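Local coordinates for M152 protein (Murid herpesvirus 1, PDB 4G59), which is a cytomegalovirus immunoevasin with an MHC class I-like fold that probably binds host RAE-1 family ligands of NKG2D and keeps them from the cell surface, at residues D20-E30 with G92-F103; Q112-T120 with E129-S137. All coordinates share one frame; numbering follows the deposited sequence.

Contact 1 (D20-E30 with G92-F103)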
# COMPACT_ATOMS: atom_id res chain seq x y z
N ASP B 20 -15.61 -20.45 9.83
CA ASP B 20 -14.32 -20.91 9.33
C ASP B 20 -13.31 -19.81 9.48
O ASP B 20 -12.68 -19.40 8.51
CB ASP B 20 -14.41 -21.38 7.88
CG ASP B 20 -15.20 -22.66 7.75
OD1 ASP B 20 -15.94 -22.99 8.70
OD2 ASP B 20 -15.08 -23.34 6.70
N LEU B 21 -13.19 -19.31 10.71
CA LEU B 21 -12.41 -18.12 10.99
C LEU B 21 -10.95 -18.39 10.63
O LEU B 21 -10.40 -19.46 10.93
CB LEU B 21 -12.57 -17.68 12.45
CG LEU B 21 -11.98 -16.31 12.84
CD1 LEU B 21 -12.80 -15.60 13.87
CD2 LEU B 21 -10.57 -16.46 13.36
N THR B 22 -10.36 -17.43 9.93
CA THR B 22 -8.99 -17.54 9.47
C THR B 22 -8.29 -16.19 9.61
O THR B 22 -8.55 -15.26 8.86
CB THR B 22 -8.92 -18.04 8.02
OG1 THR B 22 -9.74 -19.21 7.88
CG2 THR B 22 -7.49 -18.37 7.64
N ALA B 23 -7.41 -16.11 10.61
CA ALA B 23 -6.66 -14.89 10.90
C ALA B 23 -5.34 -14.87 10.16
O ALA B 23 -4.60 -15.85 10.20
CB ALA B 23 -6.40 -14.77 12.39
N THR B 24 -5.05 -13.75 9.49
CA THR B 24 -3.76 -13.59 8.82
C THR B 24 -2.87 -12.64 9.60
O THR B 24 -3.22 -11.46 9.77
CB THR B 24 -3.95 -13.07 7.38
OG1 THR B 24 -4.62 -14.07 6.61
CG2 THR B 24 -2.60 -12.82 6.73
N PHE B 25 -1.71 -13.13 10.08
CA PHE B 25 -0.77 -12.29 10.81
C PHE B 25 0.33 -11.89 9.85
O PHE B 25 1.05 -12.76 9.32
CB PHE B 25 -0.16 -13.04 11.99
CG PHE B 25 -1.16 -13.40 13.07
CD1 PHE B 25 -1.25 -12.65 14.22
CD2 PHE B 25 -2.00 -14.51 12.93
CE1 PHE B 25 -2.16 -12.97 15.21
CE2 PHE B 25 -2.92 -14.83 13.93
CZ PHE B 25 -3.00 -14.05 15.06
N ILE B 26 0.47 -10.58 9.60
CA ILE B 26 1.49 -10.14 8.64
C ILE B 26 2.61 -9.35 9.29
O ILE B 26 2.35 -8.45 10.11
CB ILE B 26 0.89 -9.35 7.47
CG1 ILE B 26 0.04 -10.27 6.59
CG2 ILE B 26 1.98 -8.78 6.58
CD1 ILE B 26 -0.88 -9.53 5.66
N SER B 27 3.85 -9.70 8.95
CA SER B 27 5.00 -8.98 9.47
C SER B 27 5.93 -8.57 8.33
O SER B 27 6.43 -9.41 7.55
CB SER B 27 5.73 -9.79 10.53
OG SER B 27 5.04 -9.71 11.75
N TYR B 28 6.14 -7.26 8.26
CA TYR B 28 6.94 -6.65 7.23
C TYR B 28 8.10 -5.94 7.88
O TYR B 28 7.91 -4.94 8.61
CB TYR B 28 6.08 -5.61 6.49
CG TYR B 28 6.85 -4.72 5.52
CD1 TYR B 28 7.81 -5.24 4.67
CD2 TYR B 28 6.56 -3.36 5.42
CE1 TYR B 28 8.49 -4.44 3.78
CE2 TYR B 28 7.24 -2.55 4.51
CZ TYR B 28 8.20 -3.10 3.70
OH TYR B 28 8.89 -2.30 2.81
N ARG B 29 9.30 -6.44 7.62
CA ARG B 29 10.50 -5.76 8.07
C ARG B 29 10.98 -4.81 7.00
O ARG B 29 11.39 -5.22 5.91
CB ARG B 29 11.61 -6.74 8.42
CG ARG B 29 12.81 -6.03 9.03
CD ARG B 29 13.94 -6.98 9.32
NE ARG B 29 14.89 -6.34 10.22
CZ ARG B 29 15.91 -5.59 9.80
NH1 ARG B 29 16.13 -5.39 8.50
NH2 ARG B 29 16.71 -5.04 10.70
N GLU B 30 10.94 -3.53 7.33
CA GLU B 30 11.25 -2.45 6.41
C GLU B 30 12.70 -2.02 6.58
O GLU B 30 13.42 -1.76 5.60
CB GLU B 30 10.32 -1.29 6.76
CG GLU B 30 10.41 -0.11 5.86
CD GLU B 30 9.53 1.00 6.35
OE1 GLU B 30 9.44 1.16 7.59
OE2 GLU B 30 8.94 1.71 5.51
N GLY B 92 20.03 -5.40 4.79
CA GLY B 92 18.70 -5.30 5.35
C GLY B 92 17.66 -4.99 4.29
O GLY B 92 16.96 -3.97 4.36
N ARG B 93 17.56 -5.86 3.29
CA ARG B 93 16.53 -5.68 2.30
C ARG B 93 15.18 -6.00 2.97
O ARG B 93 15.12 -6.80 3.93
CB ARG B 93 16.78 -6.57 1.08
CG ARG B 93 16.67 -8.05 1.38
CD ARG B 93 17.16 -8.87 0.20
NE ARG B 93 16.26 -8.76 -0.93
CZ ARG B 93 16.62 -8.94 -2.19
NH1 ARG B 93 17.87 -9.23 -2.48
NH2 ARG B 93 15.73 -8.82 -3.16
N PRO B 94 14.10 -5.35 2.50
CA PRO B 94 12.80 -5.57 3.12
C PRO B 94 12.28 -6.98 2.81
O PRO B 94 12.59 -7.54 1.75
CB PRO B 94 11.91 -4.49 2.48
CG PRO B 94 12.57 -4.20 1.13
CD PRO B 94 14.05 -4.38 1.38
N VAL B 95 11.51 -7.54 3.74
CA VAL B 95 10.95 -8.88 3.58
C VAL B 95 9.60 -8.93 4.28
O VAL B 95 9.38 -8.19 5.26
CB VAL B 95 11.89 -9.98 4.16
CG1 VAL B 95 12.21 -9.72 5.61
CG2 VAL B 95 11.29 -11.35 4.02
N VAL B 96 8.68 -9.78 3.80
CA VAL B 96 7.40 -9.97 4.51
C VAL B 96 7.17 -11.43 4.85
O VAL B 96 7.42 -12.32 4.03
CB VAL B 96 6.17 -9.44 3.69
CG1 VAL B 96 4.87 -9.52 4.52
CG2 VAL B 96 6.39 -8.04 3.20
N PHE B 97 6.66 -11.68 6.06
CA PHE B 97 6.13 -13.00 6.40
C PHE B 97 4.64 -12.94 6.68
O PHE B 97 4.17 -12.11 7.46
CB PHE B 97 6.88 -13.61 7.59
CG PHE B 97 8.19 -14.21 7.21
CD1 PHE B 97 8.27 -15.55 6.82
CD2 PHE B 97 9.35 -13.44 7.19
CE1 PHE B 97 9.48 -16.12 6.44
CE2 PHE B 97 10.57 -14.02 6.80
CZ PHE B 97 10.62 -15.36 6.43
N GLU B 98 3.90 -13.85 6.05
CA GLU B 98 2.46 -13.90 6.19
C GLU B 98 2.02 -15.24 6.77
O GLU B 98 2.26 -16.29 6.15
CB GLU B 98 1.85 -13.72 4.81
CG GLU B 98 0.38 -13.50 4.79
CD GLU B 98 -0.04 -12.82 3.50
OE1 GLU B 98 0.63 -11.83 3.11
OE2 GLU B 98 -1.02 -13.30 2.89
N TYR B 99 1.41 -15.22 7.95
CA TYR B 99 0.87 -16.44 8.56
C TYR B 99 -0.65 -16.47 8.43
O TYR B 99 -1.35 -15.71 9.10
CB TYR B 99 1.25 -16.51 10.04
CG TYR B 99 2.74 -16.52 10.30
CD1 TYR B 99 3.43 -17.72 10.52
CD2 TYR B 99 3.46 -15.34 10.34
CE1 TYR B 99 4.80 -17.72 10.78
CE2 TYR B 99 4.81 -15.33 10.59
CZ TYR B 99 5.48 -16.52 10.81
OH TYR B 99 6.83 -16.47 11.07
N ARG B 100 -1.17 -17.34 7.58
CA ARG B 100 -2.62 -17.46 7.46
C ARG B 100 -3.08 -18.64 8.30
O ARG B 100 -2.82 -19.80 7.94
CB ARG B 100 -3.03 -17.62 6.00
CG ARG B 100 -4.52 -17.48 5.79
CD ARG B 100 -4.86 -17.22 4.33
NE ARG B 100 -6.23 -17.62 4.00
CZ ARG B 100 -6.57 -18.88 3.74
NH1 ARG B 100 -5.65 -19.84 3.78
NH2 ARG B 100 -7.82 -19.19 3.45
N CYS B 101 -3.73 -18.36 9.44
CA CYS B 101 -4.02 -19.43 10.41
C CYS B 101 -5.51 -19.68 10.63
O CYS B 101 -6.27 -18.74 10.86
CB CYS B 101 -3.39 -19.13 11.77
SG CYS B 101 -1.59 -18.97 11.79
N LYS B 102 -5.90 -20.95 10.56
CA LYS B 102 -7.19 -21.43 11.08
C LYS B 102 -6.93 -21.92 12.50
O LYS B 102 -5.97 -22.65 12.73
CB LYS B 102 -7.68 -22.60 10.24
CG LYS B 102 -9.03 -22.42 9.60
CD LYS B 102 -9.16 -23.41 8.46
CE LYS B 102 -10.54 -23.39 7.82
NZ LYS B 102 -11.59 -23.94 8.72
N PHE B 103 -7.78 -21.54 13.44
CA PHE B 103 -7.60 -21.93 14.83
C PHE B 103 -8.22 -23.30 15.20
O PHE B 103 -7.64 -24.04 16.00
CB PHE B 103 -8.13 -20.84 15.76
CG PHE B 103 -7.37 -19.55 15.66
CD1 PHE B 103 -5.98 -19.54 15.68
CD2 PHE B 103 -8.04 -18.34 15.54
CE1 PHE B 103 -5.29 -18.34 15.59
CE2 PHE B 103 -7.35 -17.15 15.45
CZ PHE B 103 -5.98 -17.14 15.47
O HOH W 1 14.29 -6.39 6.22

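Contact 2 (Q112-T120 with E129-S137)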
# COMPACT_ATOMS: atom_id res chain seq x y z
N GLN B 112 6.27 -16.12 2.36
CA GLN B 112 7.42 -15.23 2.46
C GLN B 112 7.48 -14.45 1.16
O GLN B 112 7.47 -15.06 0.08
CB GLN B 112 8.72 -16.03 2.64
CG GLN B 112 9.98 -15.21 2.95
CD GLN B 112 11.27 -16.06 2.91
OE1 GLN B 112 11.22 -17.29 2.83
NE2 GLN B 112 12.42 -15.39 2.96
N MET B 113 7.53 -13.12 1.25
CA MET B 113 7.65 -12.30 0.04
C MET B 113 8.81 -11.31 0.10
O MET B 113 9.09 -10.71 1.15
CB MET B 113 6.35 -11.55 -0.26
CG MET B 113 5.16 -12.43 -0.53
SD MET B 113 4.21 -12.76 0.97
CE MET B 113 2.56 -12.86 0.24
N MET B 114 9.48 -11.15 -1.04
CA MET B 114 10.47 -10.10 -1.20
C MET B 114 10.20 -9.30 -2.46
O MET B 114 10.05 -9.88 -3.54
CB MET B 114 11.90 -10.66 -1.27
CG MET B 114 12.50 -10.99 0.09
SD MET B 114 14.29 -11.31 0.12
CE MET B 114 14.33 -11.84 1.83
N ASP B 115 10.12 -7.98 -2.32
CA ASP B 115 9.99 -7.10 -3.49
C ASP B 115 8.81 -7.44 -4.42
O ASP B 115 8.96 -7.46 -5.65
CB ASP B 115 11.31 -7.06 -4.28
CG ASP B 115 12.46 -6.50 -3.44
OD1 ASP B 115 12.18 -5.89 -2.40
OD2 ASP B 115 13.63 -6.66 -3.83
N GLY B 116 7.65 -7.71 -3.83
CA GLY B 116 6.47 -8.06 -4.60
C GLY B 116 6.40 -9.51 -5.05
O GLY B 116 5.39 -9.95 -5.58
N ASN B 117 7.48 -10.27 -4.84
CA ASN B 117 7.53 -11.67 -5.28
C ASN B 117 7.35 -12.62 -4.12
O ASN B 117 8.02 -12.47 -3.10
CB ASN B 117 8.87 -11.99 -5.96
CG ASN B 117 9.11 -11.22 -7.24
OD1 ASN B 117 8.25 -11.20 -8.14
ND2 ASN B 117 10.27 -10.58 -7.34
N THR B 118 6.48 -13.62 -4.28
CA THR B 118 6.38 -14.72 -3.31
C THR B 118 7.48 -15.77 -3.56
O THR B 118 7.56 -16.35 -4.63
CB THR B 118 5.01 -15.41 -3.38
OG1 THR B 118 3.98 -14.44 -3.15
CG2 THR B 118 4.90 -16.49 -2.32
N LEU B 119 8.32 -16.01 -2.55
CA LEU B 119 9.42 -16.97 -2.66
C LEU B 119 9.09 -18.37 -2.16
O LEU B 119 9.48 -19.36 -2.78
CB LEU B 119 10.64 -16.48 -1.89
CG LEU B 119 10.97 -14.99 -1.97
CD1 LEU B 119 12.06 -14.64 -0.98
CD2 LEU B 119 11.36 -14.63 -3.39
N THR B 120 8.40 -18.46 -1.02
CA THR B 120 8.13 -19.75 -0.40
C THR B 120 6.71 -19.86 0.19
O THR B 120 6.18 -18.89 0.74
CB THR B 120 9.12 -20.03 0.74
OG1 THR B 120 9.06 -18.99 1.71
CG2 THR B 120 10.54 -20.14 0.23
N GLU B 129 7.53 -25.15 -0.19
CA GLU B 129 7.51 -25.10 -1.63
C GLU B 129 8.15 -23.78 -2.02
O GLU B 129 7.75 -22.73 -1.54
CB GLU B 129 6.07 -25.14 -2.09
CG GLU B 129 5.88 -25.16 -3.58
CD GLU B 129 4.42 -25.30 -3.95
OE1 GLU B 129 3.59 -25.53 -3.04
OE2 GLU B 129 4.11 -25.17 -5.15
N THR B 130 9.18 -23.85 -2.87
CA THR B 130 9.83 -22.65 -3.39
C THR B 130 9.11 -22.17 -4.65
O THR B 130 9.02 -22.91 -5.63
CB THR B 130 11.31 -22.88 -3.71
OG1 THR B 130 12.05 -22.99 -2.49
CG2 THR B 130 11.87 -21.73 -4.51
N LEU B 131 8.60 -20.94 -4.61
CA LEU B 131 7.81 -20.35 -5.69
C LEU B 131 8.59 -19.30 -6.47
O LEU B 131 8.20 -18.93 -7.58
CB LEU B 131 6.54 -19.72 -5.14
CG LEU B 131 5.68 -20.65 -4.29
CD1 LEU B 131 4.41 -19.95 -3.87
CD2 LEU B 131 5.35 -21.89 -5.08
N GLY B 132 9.68 -18.79 -5.89
CA GLY B 132 10.47 -17.75 -6.52
C GLY B 132 11.85 -17.54 -5.91
O GLY B 132 12.17 -18.08 -4.85
N SER B 133 12.67 -16.75 -6.60
CA SER B 133 13.98 -16.35 -6.07
C SER B 133 14.08 -14.82 -6.05
O SER B 133 13.58 -14.16 -6.97
CB SER B 133 15.12 -16.95 -6.88
OG SER B 133 16.29 -17.11 -6.08
N PRO B 134 14.70 -14.27 -5.01
CA PRO B 134 14.91 -12.82 -4.87
C PRO B 134 16.01 -12.31 -5.80
O PRO B 134 17.12 -12.85 -5.80
CB PRO B 134 15.34 -12.65 -3.40
CG PRO B 134 15.00 -13.94 -2.73
CD PRO B 134 15.06 -15.00 -3.78
N PRO B 135 15.71 -11.25 -6.58
CA PRO B 135 16.48 -10.65 -7.68
C PRO B 135 17.97 -10.38 -7.46
O PRO B 135 18.76 -10.58 -8.39
CB PRO B 135 15.75 -9.34 -7.91
CG PRO B 135 14.34 -9.69 -7.65
CD PRO B 135 14.36 -10.65 -6.50
N TYR B 136 18.38 -9.88 -6.30
CA TYR B 136 19.81 -9.62 -6.16
C TYR B 136 20.40 -10.42 -5.00
O TYR B 136 20.94 -9.86 -4.03
CB TYR B 136 20.09 -8.11 -6.06
CG TYR B 136 20.03 -7.44 -7.42
CD1 TYR B 136 21.17 -6.92 -8.01
CD2 TYR B 136 18.85 -7.37 -8.13
CE1 TYR B 136 21.12 -6.33 -9.26
CE2 TYR B 136 18.78 -6.78 -9.39
CZ TYR B 136 19.92 -6.26 -9.95
OH TYR B 136 19.86 -5.67 -11.20
N SER B 137 20.28 -11.74 -5.11
CA SER B 137 20.73 -12.64 -4.05
C SER B 137 21.60 -13.78 -4.58
O SER B 137 21.25 -14.96 -4.44
CB SER B 137 19.52 -13.20 -3.32
OG SER B 137 18.62 -13.81 -4.23

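Contact 1 (D20-E30 with G92-F103)
Thr22, Thr24 and Ile26 mesh with Lys102, Arg100, Glu98 and Val96 like the teeth of two combs, each of these three side chains settling between two of the antiparallel strand. Thr24 straddles its gap: with chi1 at -66°, OG1 lies beside the backbone N and meets Arg100 CG at 3.5 Å, while CG2 points the other way and rests 3.6 Å from Glu98 CG. Thr22 repeats the pattern one notch along, its CG2 also lying over one face of the Arg100 guanidinium, offset toward the rim. Ile26 divides its branches likewise, CG1 lying against the Glu98 chain and CG2 3.6 Å from Val96 CG1. At the end of the row Tyr28, its CG anti to the backbone N (chi1 171°), brings its ring alongside Val96 and Pro94: CD1 reaches Val96 CG2 at 3.5 Å, CE1 reaches Pro94 CB at 3.7 Å, and Val95 O sits at the ring's edge.

The other face alternates small residues, Ala23 and Ser27, with aromatic rings. Phe103 fills the hollow beside Ala23, with CZ 3.9 Å from Ala23 CB; Leu21 CD2 touches its CD2 and CE2, while CZ meets Phe25 CE2, each at the other ring's edge. Phe25 and Tyr99 meet at CB, and the Tyr99 ring edge also faces Phe25 O. Both rings pack against Phe73 of helix 68-89, where Tyr99 OH also hydrogen-bonds to Gln77. Ser27 OG, hydrogen-bonded to His37, stands opposite Phe97, whose ring leads away to Phe80.

Eight backbone hydrogen bonds hold the strands together, and a water joins Arg29 NH1 and O to Arg93 O. An antiparallel floor topped by two helical segments, here 68-89 and 161-178, is the hallmark of the MHC class I-like platform domain.

Contact 2 (Q112-T120 with E129-S137)
The carbonyl group of Leu119 receives the N-H groups of Leu131 and Gly132 from the same face of its plane. Leu131 N is the closer at 2.6 Å from Leu119 O and stands 42° out of that plane; Gly132 N, 3.2 Å from Leu119 O, is tilted from it by 29°. The flat Asn117 amide and Pro135 approach from opposite directions, with ND2 4.2 Å from Pro135 CG. Between these two sites lies the puckered, apolar ring of Pro134. Its CG presses on Leu119 CD1 at 3.5 Å, its CD meets Leu119 CD2, and its CB lies 3.9 Å from Met114 SD, on an extended methionine chain. On the outer side Thr118 CG2 and Leu131 CD1 run alongside each other at 3.8 Å.

Thr120 and Thr130 form a non-hydrogen-bonded antiparallel pair, after which the chain departs from the sheet. With both cross-contact hydrogen bonds ending on one oxygen, Pro134 is held by apolar contact with Leu119 and Met114. Asp115 of the type I' turn forms a salt bridge with Arg93, and Asp115 and Asn117 ND2 also bond the chain of another protein. The chemistry thus implies an apolar seal inside, with the turn's polar side chains taking part in the interface.

How the contacts relate
Both contacts belong to one eight-stranded antiparallel sheet, their centres about 15 Å apart, and they follow in series along the chain, contact 1 closing before contact 2 opens. Strand 95-103 runs on into strand 106-114, its neighbour in the sheet, and the Cys101-Cys108 disulfide ties the two near their connection. Contact 1 sits mid-sheet under helix 68-89; contact 2 lies at the margin, where strands 117-123 and 128-130 end the sheet. Val96 N with Met113 O and the Arg93-Asp115 salt bridge join them directly. Because residues of both contacts touch the other protein's chain, this corner of the platform contributes to the interface with the bound partner.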